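Side-chain contacts in aminoglycoside N(3)-acetyltransferase III (Serratia marcescens, PDB 7LAO), which acetylates the 3-amino group of 2-deoxystreptamine antibiotics such as gentamicin and kanamycin with acetyl-CoA, and so confers aminoglycoside resistance: residues A46-A49 with A50-S53; S66-E69 with E70-G74; N103-L106 with L107-P110; K230-V233 with E234-R237; V257-G260 with V261-E265. One frame throughout, in Å; residues are numbered along the deposited sequence.

Contact 1: A46-A49 with A50-S53; sequences ALRA and AVGS
Ala46 meets Ala50 one helical turn on. Its O takes the N-H of Ala50 at 2.8 Å, and Ala50 CB lies 3.5 Å from both Ala46 O and Leu47 O. Thr10 of helix 6-16 adds a weak bond to Ala46 O. Leu47 comes next. Its O accepts from Val51 N at 3.0 Å, and Val51 CG2 lies 3.4 Å from that oxygen. The side chain of Leu47 turns away, onto Val26 and Leu57 of the central sheet and Leu13 of helix 6-16.

Arg48 carries the side-chain contact. Its CG stands opposite the backbone N (chi1 165°), and the chain then bends at chi2 and chi3. This curls the guanidinium past the end of the helix. NH1 gives a bond of 2.9 Å to Gly52 O, which lies 16° out of the guanidinium plane. Val51 CG2 lies over one guanidinium face, 3.8 Å from NH1, and the two side chains cross at about a right angle. NH1 also bonds to Gly55 O and NH2 to Val125 O, so one arginine ties three backbone carbonyls together. The backbone bond from Gly52 N to Arg48 O, also 2.9 Å, is weak because it is strongly bent.

Gly52 is the first residue to leave the helix, and its positive phi (68°) is one that glycine adopts easily. The arrangement is the glycine-ended C-terminus of helix 40-51, with an arginine tying it to the loop that leads into strand 56-60.

Contact 2: S66-E69 with E70-G74; sequences SPYE and ETLNG
Glu70 folds back on Pro67. Its CG lies opposite the carbonyl carbon (chi1 -59°), and a bend at chi2 (87°) turns the carboxylate toward the start of the turn. OE1 ends 3.1 Å from Pro67 C and 3.2 Å from Pro67 CA. The carboxylate of Glu69 is nearby but not in contact. Two like charges this close would probably disfavour each other mildly.

Thr71 makes the shortest polar bond here. Its OG1 gives its proton to Pro67 O at 2.7 Å, with the donor tilted 19° from the carbonyl plane. The hydroxyl oxygen also accepts from Glu189 N, so a buried group is used both ways. CG2 lies 4.0 Å from Pro67 CB. The backbone N of Thr71 makes a weak bond to Tyr68 O.

Leu72 closes the turn. Its N bonds to Glu69 O at 3.1 Å, from above the carbonyl plane. Its CD1 reaches the far end of the Tyr68 ring, 3.9 Å from CZ and 3.8 Å from OH, with the two side chains crossing obliquely. Val186 touches both residues, the ring of Tyr188 meets that of Tyr68, and a bound EPE molecule, probably from the crystallisation liquor, lies about 3 Å from the Tyr68 side chain.

The whole is a tight turn in the long loop between strand 56-60 and helix 102-108, fastened through Thr71 to strand 185-192 of the two-stranded antiparallel sheet.

Contact 3: N103-L106 with L107-P110; sequences NRFL and LEAP
Arg104 and Glu108 are brought together by two extended chains. The CG of Arg104 stands opposite its backbone N (chi1 167°) and the chain runs straight to NE. The CG of Glu108 instead lies opposite its carbonyl carbon (chi1 -65°), again with a straight chain beyond. The two side chains therefore run side by side and point the same way. This is an i to i+4 pair on the last turns of helix 102-108, a short helix packed against strand 122-125 of the central sheet.

The salt bridge between them is long. Arg104 NE and Glu108 OE2 are 3.7 Å apart, with the oxygen at the edge of the guanidinium. The planes of guanidinium and carboxylate are 68° apart. Both residues are exposed, so the attraction is probably modest. The other oxygen, Glu108 OE1, stands 3.6 Å from Phe105 CD2, and the ring itself packs on Ala40, Ala41 and Val44 of helix 40-51. The carboxylate thus has one oxygen near the arginine and the other near the ring.

Leu106 is buried and Leu107 partly so. Both touch Val123, and Leu106 also reaches Val44. Leu107 N bonds to Asn103 O at 3.0 Å, in regular helical fashion. One residue on, the pattern slackens. Glu108 N is shared between Arg104 O and Phe105 O, both weakly. Ala109 N then bonds to Leu106 O, three residues back, at 3.0 Å. That donor stands above the carbonyl plane, and the methyl CB of Ala109 lies 3.2 Å from the same oxygen.

Contact 4: K230-V233 with E234-R237; sequences KAYV and ELGR
Tyr232 O is gripped twice. Leu235 N gives it a bond of 3.0 Å from above the carbonyl plane, and a water donates to it at 2.9 Å. The same water accepts from Arg237 N at 2.7 Å, so it bridges the end of the helix to the chain beyond. A second water donates both to Ala231 O and to Glu234 OE1.

The backbone is winding down here. Glu234 N bonds to Ala231 O and Gly236 N to Val233 O, each reaching three residues back. Val233 to Gly236 forms a type I beta turn at the end of this helical stretch. Gly236 then takes a positive phi of 71°, and the chain heads for edge strand 239-243.

The Tyr232 side chain runs past Leu235 to Arg237, sent that way by a CG opposite the backbone N (chi1 180°). Its CD1 is 4.0 Å from Leu235 CD1, and the two side chains cross at about a right angle. At the far end, OH lies 3.7 Å from Arg237 CB. Leu235 CD1 also sits 3.6 Å above one face of the Arg237 guanidinium, toward its rim. Asp255 OD1 draws the polar ends together, taking a hydrogen bond from Tyr232 OH and a salt bridge from Arg237 NH1.

Contact 5: V257-G260 with V261-E265; sequences VSFG and VTYLE
Phe259 reaches along the helix to Tyr263. Its CB starts away from the next turn, but CG is set opposite the backbone N (chi1 176°), and this swings the ring forward. CE1 comes 4.1 Å from both CB and CD1 of Tyr263. CZ, at the tip, is 4.2 Å from the same CD1. The two side chains lie at a slant to each other. Ile228 of helix 224-233 touches both aromatic residues. Tyr263 stacks in turn on the ring of His267.

The backbone below is regular. Tyr263 N bonds to Phe259 O at 2.7 Å and is almost straight, at 174°. Val261 N bonds to Val257 O, and Leu264 N to Gly260 O. All are i to i+4 bonds of the C-terminal helix 253-268, an amphipathic helix. Its aromatic side packs on helix 224-233. Val257 and Val261 pack on helix 170-177, and Val257 CG1 and Val261 CG2 are 4.5 Å apart.

Ser258 and Thr262 lie on the exposed side. Ser258 O accepts twice from Thr262, from N at 3.0 Å and from OG1 at 2.9 Å. The hydroxyl comes from above the carbonyl plane, while the N-H lies closer to the plane. With chi1 at -57°, OG1 lies opposite the carbonyl carbon of Thr262 and points back down the helix to that oxygen.

In the fold
Contacts 4 and 5 are the only pair that touch; their centres are 12 Å apart. Tyr232 and Phe259 meet edge-to-face, with Tyr232 CD1 and Phe259 CG 3.5 Å apart, and Ala231 CB lies 3.9 Å from Tyr263 CE1. Helices 224-233 and 253-268 join there. Contacts 1 and 3 are neighbours, about 5 Å apart at their nearest atoms. Phe105 and Leu106 of contact 3 pack on helix 40-51, whose C-terminal end is contact 1. Contact 2 stands apart by the two-stranded sheet, its centre 37 Å from that of contact 1, and lies beside the bound buffer molecule, which may mark a pocket.

Contact 1: A46-A49 with A50-S53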
loop_
_atom_site.group_PDB
_atom_site.type_symbol
_atom_site.label_atom_id
_atom_site.label_comp_id
_atom_site.label_asym_id
_atom_site.label_seq_id
_atom_site.Cartn_x
_atom_site.Cartn_y
_atom_site.Cartn_z
ATOM N N ALA A 46 -11.087 -4.691 15.059
ATOM C CA ALA A 46 -11.466 -6.012 14.562
ATOM C C ALA A 46 -10.299 -6.697 13.872
ATOM O O ALA A 46 -10.119 -7.923 13.993
ATOM C CB ALA A 46 -12.620 -5.885 13.567
ATOM N N LEU A 47 -9.586 -5.956 13.036
ATOM C CA LEU A 47 -8.415 -6.548 12.382
ATOM C C LEU A 47 -7.392 -7.026 13.414
ATOM O O LEU A 47 -6.734 -8.070 13.237
ATOM C CB LEU A 47 -7.790 -5.533 11.431
ATOM C CG LEU A 47 -8.557 -5.257 10.146
ATOM C CD1 LEU A 47 -8.183 -3.856 9.613
ATOM C CD2 LEU A 47 -8.219 -6.354 9.086
ATOM N N ARG A 48 -7.184 -6.247 14.471
ATOM C CA ARG A 48 -6.243 -6.663 15.508
ATOM C C ARG A 48 -6.752 -7.895 16.226
ATOM O O ARG A 48 -5.994 -8.851 16.449
ATOM C CB ARG A 48 -5.998 -5.534 16.533
ATOM C CG ARG A 48 -5.320 -6.060 17.798
ATOM C CD ARG A 48 -3.941 -6.614 17.445
ATOM N NE ARG A 48 -3.238 -5.651 16.600
ATOM C CZ ARG A 48 -2.078 -5.892 15.986
ATOM N NH1 ARG A 48 -1.466 -7.066 16.151
ATOM N NH2 ARG A 48 -1.572 -4.965 15.184
ATOM N N ALA A 49 -8.062 -7.922 16.535
ATOM C CA ALA A 49 -8.650 -9.131 17.094
ATOM C C ALA A 49 -8.397 -10.315 16.161
ATOM O O ALA A 49 -8.089 -11.426 16.614
ATOM C CB ALA A 49 -10.164 -8.945 17.330
ATOM N N ALA A 50 -8.539 -10.097 14.853
ATOM C CA ALA A 50 -8.393 -11.207 13.914
ATOM C C ALA A 50 -6.946 -11.729 13.878
ATOM O O ALA A 50 -6.719 -12.940 13.758
ATOM C CB ALA A 50 -8.814 -10.774 12.509
ATOM N N VAL A 51 -5.947 -10.845 13.908
ATOM C CA VAL A 51 -4.559 -11.351 13.783
ATOM C C VAL A 51 -3.862 -11.597 15.124
ATOM O O VAL A 51 -2.721 -12.119 15.137
ATOM C CB VAL A 51 -3.691 -10.412 12.919
ATOM C CG1 VAL A 51 -4.310 -10.284 11.471
ATOM C CG2 VAL A 51 -3.458 -9.051 13.654
ATOM N N GLY A 52 -4.501 -11.274 16.253
ATOM C CA GLY A 52 -3.879 -11.469 17.562
ATOM C C GLY A 52 -2.700 -10.553 17.810
ATOM O O GLY A 52 -2.297 -9.740 16.977
ATOM N N SER A 53 -2.142 -10.686 19.017
ATOM C CA SER A 53 -1.027 -9.854 19.397
ATOM C C SER A 53 0.220 -10.219 18.621
ATOM O O SER A 53 1.107 -9.383 18.513
ATOM C CB SER A 53 -0.788 -9.951 20.905
ATOM O OG SER A 53 -0.416 -11.265 21.260
#

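Contact 2: S66-E69 with E70-G74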
loop_
_atom_site.group_PDB
_atom_site.type_symbol
_atom_site.label_atom_id
_atom_site.label_comp_id
_atom_site.label_asym_id
_atom_site.label_seq_id
_atom_site.Cartn_x
_atom_site.Cartn_y
_atom_site.Cartn_z
ATOM N N SER A 66 2.038 15.448 -0.343
ATOM C CA SER A 66 3.231 15.047 -1.069
ATOM C C SER A 66 3.389 15.918 -2.315
ATOM O O SER A 66 2.398 16.210 -2.982
ATOM C CB SER A 66 3.143 13.578 -1.443
ATOM O OG SER A 66 4.003 13.254 -2.513
ATOM N N PRO A 67 4.614 16.407 -2.617
ATOM C CA PRO A 67 4.837 17.197 -3.842
ATOM C C PRO A 67 5.272 16.343 -5.028
ATOM O O PRO A 67 6.220 16.680 -5.750
ATOM C CB PRO A 67 5.952 18.164 -3.406
ATOM C CG PRO A 67 6.742 17.372 -2.452
ATOM C CD PRO A 67 5.777 16.461 -1.723
ATOM N N TYR A 68 4.566 15.221 -5.245
ATOM C CA TYR A 68 4.937 14.278 -6.296
ATOM C C TYR A 68 4.771 14.891 -7.682
ATOM O O TYR A 68 5.706 14.901 -8.490
ATOM C CB TYR A 68 4.100 13.000 -6.178
ATOM C CG TYR A 68 4.348 12.004 -7.298
ATOM C CD1 TYR A 68 5.459 11.160 -7.269
ATOM C CD2 TYR A 68 3.474 11.911 -8.394
ATOM C CE1 TYR A 68 5.693 10.234 -8.289
ATOM C CE2 TYR A 68 3.702 10.992 -9.426
ATOM C CZ TYR A 68 4.807 10.150 -9.364
ATOM O OH TYR A 68 5.053 9.237 -10.378
ATOM N N GLU A 69 3.576 15.381 -7.995
ATOM C CA GLU A 69 3.371 15.885 -9.348
ATOM C C GLU A 69 4.036 17.245 -9.516
ATOM O O GLU A 69 4.579 17.556 -10.584
ATOM C CB GLU A 69 1.881 15.939 -9.675
ATOM C CG GLU A 69 1.550 15.465 -11.090
ATOM C CD GLU A 69 1.729 16.562 -12.145
ATOM O OE1 GLU A 69 2.123 17.696 -11.783
ATOM O OE2 GLU A 69 1.464 16.292 -13.337
ATOM N N GLU A 70 4.044 18.047 -8.452
ATOM C CA GLU A 70 4.660 19.364 -8.497
ATOM C C GLU A 70 6.156 19.300 -8.778
ATOM O O GLU A 70 6.745 20.314 -9.171
ATOM C CB GLU A 70 4.400 20.097 -7.179
ATOM C CG GLU A 70 2.924 20.289 -6.845
ATOM C CD GLU A 70 2.316 19.110 -6.097
ATOM O OE1 GLU A 70 2.865 17.986 -6.186
ATOM O OE2 GLU A 70 1.284 19.312 -5.415
ATOM N N THR A 71 6.772 18.126 -8.610
ATOM C CA THR A 71 8.203 17.929 -8.805
ATOM C C THR A 71 8.497 16.835 -9.824
ATOM O O THR A 71 9.637 16.360 -9.898
ATOM C CB THR A 71 8.897 17.590 -7.479
ATOM O OG1 THR A 71 8.507 16.286 -7.033
ATOM C CG2 THR A 71 8.546 18.616 -6.392
ATOM N N LEU A 72 7.496 16.438 -10.616
ATOM C CA LEU A 72 7.558 15.203 -11.393
ATOM C C LEU A 72 8.317 15.385 -12.699
ATOM O O LEU A 72 7.943 16.212 -13.539
ATOM C CB LEU A 72 6.154 14.686 -11.707
ATOM C CG LEU A 72 6.129 13.472 -12.647
ATOM C CD1 LEU A 72 6.772 12.256 -11.992
ATOM C CD2 LEU A 72 4.712 13.142 -13.138
ATOM N N ASN A 73 9.362 14.571 -12.875
ATOM C CA ASN A 73 10.135 14.498 -14.111
ATOM C C ASN A 73 10.714 15.864 -14.472
ATOM O O ASN A 73 10.435 16.435 -15.534
ATOM C CB ASN A 73 9.290 13.934 -15.253
ATOM C CG ASN A 73 9.224 12.426 -15.227
ATOM O OD1 ASN A 73 10.201 11.754 -14.911
ATOM N ND2 ASN A 73 8.058 11.883 -15.553
ATOM N N GLY A 74 11.532 16.374 -13.558
ATOM C CA GLY A 74 12.180 17.655 -13.744
ATOM C C GLY A 74 11.207 18.752 -14.112
ATOM O O GLY A 74 11.404 19.450 -15.110
#

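Contact 3: N103-L106 with L107-P110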
loop_
_atom_site.group_PDB
_atom_site.type_symbol
_atom_site.label_atom_id
_atom_site.label_comp_id
_atom_site.label_asym_id
_atom_site.label_seq_id
_atom_site.Cartn_x
_atom_site.Cartn_y
_atom_site.Cartn_z
ATOM N N ASN A 103 -6.041 4.170 7.013
ATOM C CA ASN A 103 -4.612 4.342 7.360
ATOM C C ASN A 103 -4.415 5.388 8.466
ATOM O O ASN A 103 -3.470 5.293 9.274
ATOM C CB ASN A 103 -3.811 4.694 6.108
ATOM C CG ASN A 103 -3.712 3.510 5.153
ATOM O OD1 ASN A 103 -3.513 2.375 5.596
ATOM N ND2 ASN A 103 -3.922 3.754 3.846
ATOM N N ARG A 104 -5.310 6.367 8.552
ATOM C CA ARG A 104 -5.248 7.302 9.665
ATOM C C ARG A 104 -5.441 6.573 10.990
ATOM O O ARG A 104 -4.801 6.906 11.977
ATOM C CB ARG A 104 -6.283 8.404 9.471
ATOM C CG ARG A 104 -6.541 9.265 10.700
ATOM C CD ARG A 104 -7.589 10.347 10.421
ATOM N NE ARG A 104 -7.965 10.986 11.666
ATOM C CZ ARG A 104 -8.584 12.151 11.745
ATOM N NH1 ARG A 104 -8.874 12.806 10.634
ATOM N NH2 ARG A 104 -8.886 12.673 12.931
ATOM N N PHE A 105 -6.286 5.538 11.020
ATOM C CA PHE A 105 -6.547 4.842 12.278
ATOM C C PHE A 105 -5.563 3.723 12.581
ATOM O O PHE A 105 -5.375 3.371 13.755
ATOM C CB PHE A 105 -7.981 4.317 12.270
ATOM C CG PHE A 105 -8.992 5.429 12.388
ATOM C CD1 PHE A 105 -9.504 6.043 11.250
ATOM C CD2 PHE A 105 -9.352 5.921 13.633
ATOM C CE1 PHE A 105 -10.396 7.106 11.361
ATOM C CE2 PHE A 105 -10.254 6.980 13.749
ATOM C CZ PHE A 105 -10.759 7.570 12.618
ATOM N N LEU A 106 -4.949 3.137 11.551
ATOM C CA LEU A 106 -3.799 2.283 11.785
ATOM C C LEU A 106 -2.683 3.092 12.447
ATOM O O LEU A 106 -2.069 2.637 13.407
ATOM C CB LEU A 106 -3.327 1.665 10.476
ATOM C CG LEU A 106 -4.267 0.621 9.823
ATOM C CD1 LEU A 106 -3.751 0.242 8.427
ATOM C CD2 LEU A 106 -4.400 -0.606 10.711
ATOM N N LEU A 107 -2.451 4.319 11.976
ATOM C CA LEU A 107 -1.466 5.190 12.594
ATOM C C LEU A 107 -1.787 5.459 14.064
ATOM O O LEU A 107 -0.872 5.557 14.891
ATOM C CB LEU A 107 -1.359 6.506 11.819
ATOM C CG LEU A 107 -0.469 6.310 10.576
ATOM C CD1 LEU A 107 -0.657 7.431 9.587
ATOM C CD2 LEU A 107 1.071 6.189 10.946
ATOM N N GLU A 108 -3.066 5.537 14.416
ATOM C CA GLU A 108 -3.448 5.801 15.808
ATOM C C GLU A 108 -3.451 4.543 16.682
ATOM O O GLU A 108 -3.579 4.670 17.906
ATOM C CB GLU A 108 -4.824 6.495 15.844
ATOM C CG GLU A 108 -4.757 7.874 15.200
ATOM C CD GLU A 108 -6.116 8.604 15.148
ATOM O OE1 GLU A 108 -7.139 8.033 15.601
ATOM O OE2 GLU A 108 -6.154 9.744 14.626
ATOM N N ALA A 109 -3.236 3.358 16.099
ATOM C CA ALA A 109 -3.238 2.096 16.834
ATOM C C ALA A 109 -2.020 2.034 17.751
ATOM O O ALA A 109 -1.020 2.673 17.463
ATOM C CB ALA A 109 -3.161 0.910 15.860
ATOM N N PRO A 110 -2.071 1.244 18.828
ATOM C CA PRO A 110 -0.985 1.290 19.814
ATOM C C PRO A 110 0.331 0.798 19.220
ATOM O O PRO A 110 0.398 -0.252 18.566
ATOM C CB PRO A 110 -1.483 0.404 20.967
ATOM C CG PRO A 110 -2.823 -0.204 20.482
ATOM C CD PRO A 110 -3.323 0.707 19.407
#

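Contact 4: K230-V233 with E234-R237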
loop_
_atom_site.group_PDB
_atom_site.type_symbol
_atom_site.label_atom_id
_atom_site.label_comp_id
_atom_site.label_asym_id
_atom_site.label_seq_id
_atom_site.Cartn_x
_atom_site.Cartn_y
_atom_site.Cartn_z
ATOM N N LYS A 230 -6.624 -9.449 -12.014
ATOM C CA LYS A 230 -7.742 -10.128 -12.664
ATOM C C LYS A 230 -7.322 -11.483 -13.219
ATOM O O LYS A 230 -8.058 -12.478 -13.099
ATOM C CB LYS A 230 -8.317 -9.261 -13.780
ATOM C CG LYS A 230 -9.003 -7.994 -13.318
ATOM C CD LYS A 230 -9.069 -6.977 -14.462
ATOM C CE LYS A 230 -10.367 -7.024 -15.188
ATOM N NZ LYS A 230 -11.347 -6.221 -14.399
ATOM N N ALA A 231 -6.174 -11.529 -13.902
ATOM C CA ALA A 231 -5.700 -12.801 -14.435
ATOM C C ALA A 231 -5.400 -13.779 -13.310
ATOM O O ALA A 231 -5.733 -14.968 -13.425
ATOM C CB ALA A 231 -4.449 -12.601 -15.305
ATOM N N TYR A 232 -4.850 -13.282 -12.174
ATOM C CA TYR A 232 -4.561 -14.175 -11.055
ATOM C C TYR A 232 -5.843 -14.732 -10.451
ATOM O O TYR A 232 -5.918 -15.919 -10.093
ATOM C CB TYR A 232 -3.740 -13.452 -9.972
ATOM C CG TYR A 232 -3.401 -14.317 -8.774
ATOM C CD1 TYR A 232 -2.338 -15.242 -8.813
ATOM C CD2 TYR A 232 -4.128 -14.183 -7.566
ATOM C CE1 TYR A 232 -2.028 -16.055 -7.682
ATOM C CE2 TYR A 232 -3.803 -14.956 -6.450
ATOM C CZ TYR A 232 -2.769 -15.862 -6.503
ATOM O OH TYR A 232 -2.536 -16.646 -5.391
ATOM N N VAL A 233 -6.875 -13.896 -10.352
ATOM C CA VAL A 233 -8.122 -14.372 -9.754
ATOM C C VAL A 233 -8.695 -15.624 -10.450
ATOM O O VAL A 233 -9.307 -16.471 -9.791
ATOM C CB VAL A 233 -9.127 -13.202 -9.702
ATOM C CG1 VAL A 233 -10.647 -13.728 -9.655
ATOM C CG2 VAL A 233 -8.788 -12.309 -8.540
ATOM N N GLU A 234 -8.450 -15.805 -11.760
ATOM C CA GLU A 234 -9.002 -16.959 -12.451
ATOM C C GLU A 234 -8.520 -18.294 -11.875
ATOM O O GLU A 234 -9.232 -19.308 -11.984
ATOM C CB GLU A 234 -8.677 -16.850 -13.938
ATOM C CG GLU A 234 -9.332 -15.664 -14.622
ATOM C CD GLU A 234 -9.180 -15.713 -16.144
ATOM O OE1 GLU A 234 -8.242 -16.389 -16.627
ATOM O OE2 GLU A 234 -10.006 -15.097 -16.854
ATOM N N LEU A 235 -7.332 -18.322 -11.237
ATOM C CA LEU A 235 -6.801 -19.564 -10.659
ATOM C C LEU A 235 -7.606 -20.066 -9.466
ATOM O O LEU A 235 -7.504 -21.252 -9.114
ATOM C CB LEU A 235 -5.355 -19.348 -10.192
ATOM C CG LEU A 235 -4.281 -19.002 -11.218
ATOM C CD1 LEU A 235 -2.860 -18.852 -10.523
ATOM C CD2 LEU A 235 -4.211 -20.032 -12.300
ATOM N N GLY A 236 -8.405 -19.196 -8.846
ATOM C CA GLY A 236 -9.236 -19.641 -7.739
ATOM C C GLY A 236 -8.436 -19.966 -6.487
ATOM O O GLY A 236 -8.903 -20.747 -5.653
ATOM N N ARG A 237 -7.226 -19.403 -6.345
ATOM C CA ARG A 237 -6.380 -19.645 -5.149
ATOM C C ARG A 237 -6.684 -18.696 -4.010
ATOM O O ARG A 237 -6.520 -19.060 -2.850
ATOM C CB ARG A 237 -4.879 -19.467 -5.469
ATOM C CG ARG A 237 -4.395 -20.475 -6.561
ATOM C CD ARG A 237 -2.910 -20.150 -6.900
ATOM N NE ARG A 237 -2.388 -21.136 -7.835
ATOM C CZ ARG A 237 -1.118 -21.221 -8.173
ATOM N NH1 ARG A 237 -0.219 -20.365 -7.653
ATOM N NH2 ARG A 237 -0.754 -22.157 -9.043
HETATM O O HOH W 1 -5.254 -16.355 -15.737
HETATM O O HOH W 2 -6.535 -17.079 -7.460
#

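Contact 5: V257-G260 with V261-E265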
loop_
_atom_site.group_PDB
_atom_site.type_symbol
_atom_site.label_atom_id
_atom_site.label_comp_id
_atom_site.label_asym_id
_atom_site.label_seq_id
_atom_site.Cartn_x
_atom_site.Cartn_y
_atom_site.Cartn_z
ATOM N N VAL A 257 2.650 -12.156 -6.320
ATOM C CA VAL A 257 3.828 -11.523 -6.873
ATOM C C VAL A 257 4.515 -12.483 -7.843
ATOM O O VAL A 257 4.944 -12.090 -8.930
ATOM C CB VAL A 257 4.758 -11.071 -5.725
ATOM C CG1 VAL A 257 6.203 -10.834 -6.222
ATOM C CG2 VAL A 257 4.189 -9.807 -5.117
ATOM N N SER A 258 4.649 -13.750 -7.459
ATOM C CA SER A 258 5.290 -14.726 -8.358
ATOM C C SER A 258 4.483 -14.880 -9.656
ATOM O O SER A 258 5.033 -14.857 -10.766
ATOM C CB SER A 258 5.401 -16.061 -7.638
ATOM O OG SER A 258 5.952 -17.027 -8.505
ATOM N N PHE A 259 3.147 -14.937 -9.519
ATOM C CA PHE A 259 2.292 -14.947 -10.696
ATOM C C PHE A 259 2.540 -13.718 -11.548
ATOM O O PHE A 259 2.654 -13.807 -12.770
ATOM C CB PHE A 259 0.816 -14.992 -10.291
ATOM C CG PHE A 259 -0.106 -14.918 -11.476
ATOM C CD1 PHE A 259 -0.579 -13.702 -11.966
ATOM C CD2 PHE A 259 -0.439 -16.093 -12.163
ATOM C CE1 PHE A 259 -1.442 -13.713 -13.140
ATOM C CE2 PHE A 259 -1.288 -16.062 -13.263
ATOM C CZ PHE A 259 -1.763 -14.880 -13.737
ATOM N N GLY A 260 2.588 -12.554 -10.915
ATOM C CA GLY A 260 2.756 -11.315 -11.652
ATOM C C GLY A 260 4.073 -11.268 -12.414
ATOM O O GLY A 260 4.120 -10.796 -13.554
ATOM N N VAL A 261 5.148 -11.785 -11.812
ATOM C CA VAL A 261 6.435 -11.794 -12.509
ATOM C C VAL A 261 6.356 -12.736 -13.717
ATOM O O VAL A 261 6.790 -12.393 -14.820
ATOM C CB VAL A 261 7.577 -12.172 -11.529
ATOM C CG1 VAL A 261 8.943 -12.295 -12.253
ATOM C CG2 VAL A 261 7.727 -11.138 -10.434
ATOM N N THR A 262 5.763 -13.917 -13.522
ATOM C CA THR A 262 5.566 -14.881 -14.598
ATOM C C THR A 262 4.720 -14.287 -15.724
ATOM O O THR A 262 5.059 -14.402 -16.904
ATOM C CB THR A 262 4.864 -16.124 -14.025
ATOM O OG1 THR A 262 5.647 -16.660 -12.953
ATOM C CG2 THR A 262 4.643 -17.198 -15.097
ATOM N N TYR A 263 3.572 -13.707 -15.358
ATOM C CA TYR A 263 2.698 -13.022 -16.305
ATOM C C TYR A 263 3.468 -11.992 -17.115
ATOM O O TYR A 263 3.368 -11.948 -18.346
ATOM C CB TYR A 263 1.542 -12.330 -15.533
ATOM C CG TYR A 263 0.509 -11.689 -16.472
ATOM C CD1 TYR A 263 -0.603 -12.406 -16.898
ATOM C CD2 TYR A 263 0.679 -10.389 -16.968
ATOM C CE1 TYR A 263 -1.564 -11.850 -17.788
ATOM C CE2 TYR A 263 -0.270 -9.827 -17.870
ATOM C CZ TYR A 263 -1.382 -10.563 -18.265
ATOM O OH TYR A 263 -2.296 -10.013 -19.136
ATOM N N LEU A 264 4.207 -11.112 -16.432
ATOM C CA LEU A 264 4.910 -10.056 -17.154
ATOM C C LEU A 264 5.990 -10.632 -18.072
ATOM O O LEU A 264 6.228 -10.112 -19.175
ATOM C CB LEU A 264 5.510 -9.048 -16.169
ATOM C CG LEU A 264 4.517 -8.060 -15.516
ATOM C CD1 LEU A 264 5.149 -7.294 -14.360
ATOM C CD2 LEU A 264 3.937 -7.076 -16.537
ATOM N N GLU A 265 6.624 -11.723 -17.659
ATOM C CA GLU A 265 7.650 -12.332 -18.499
ATOM C C GLU A 265 7.023 -12.941 -19.742
ATOM O O GLU A 265 7.529 -12.778 -20.866
ATOM C CB GLU A 265 8.388 -13.400 -17.705
ATOM C CG GLU A 265 9.316 -12.887 -16.613
ATOM C CD GLU A 265 10.103 -14.018 -15.945
ATOM O OE1 GLU A 265 10.365 -15.043 -16.616
ATOM O OE2 GLU A 265 10.465 -13.883 -14.754
#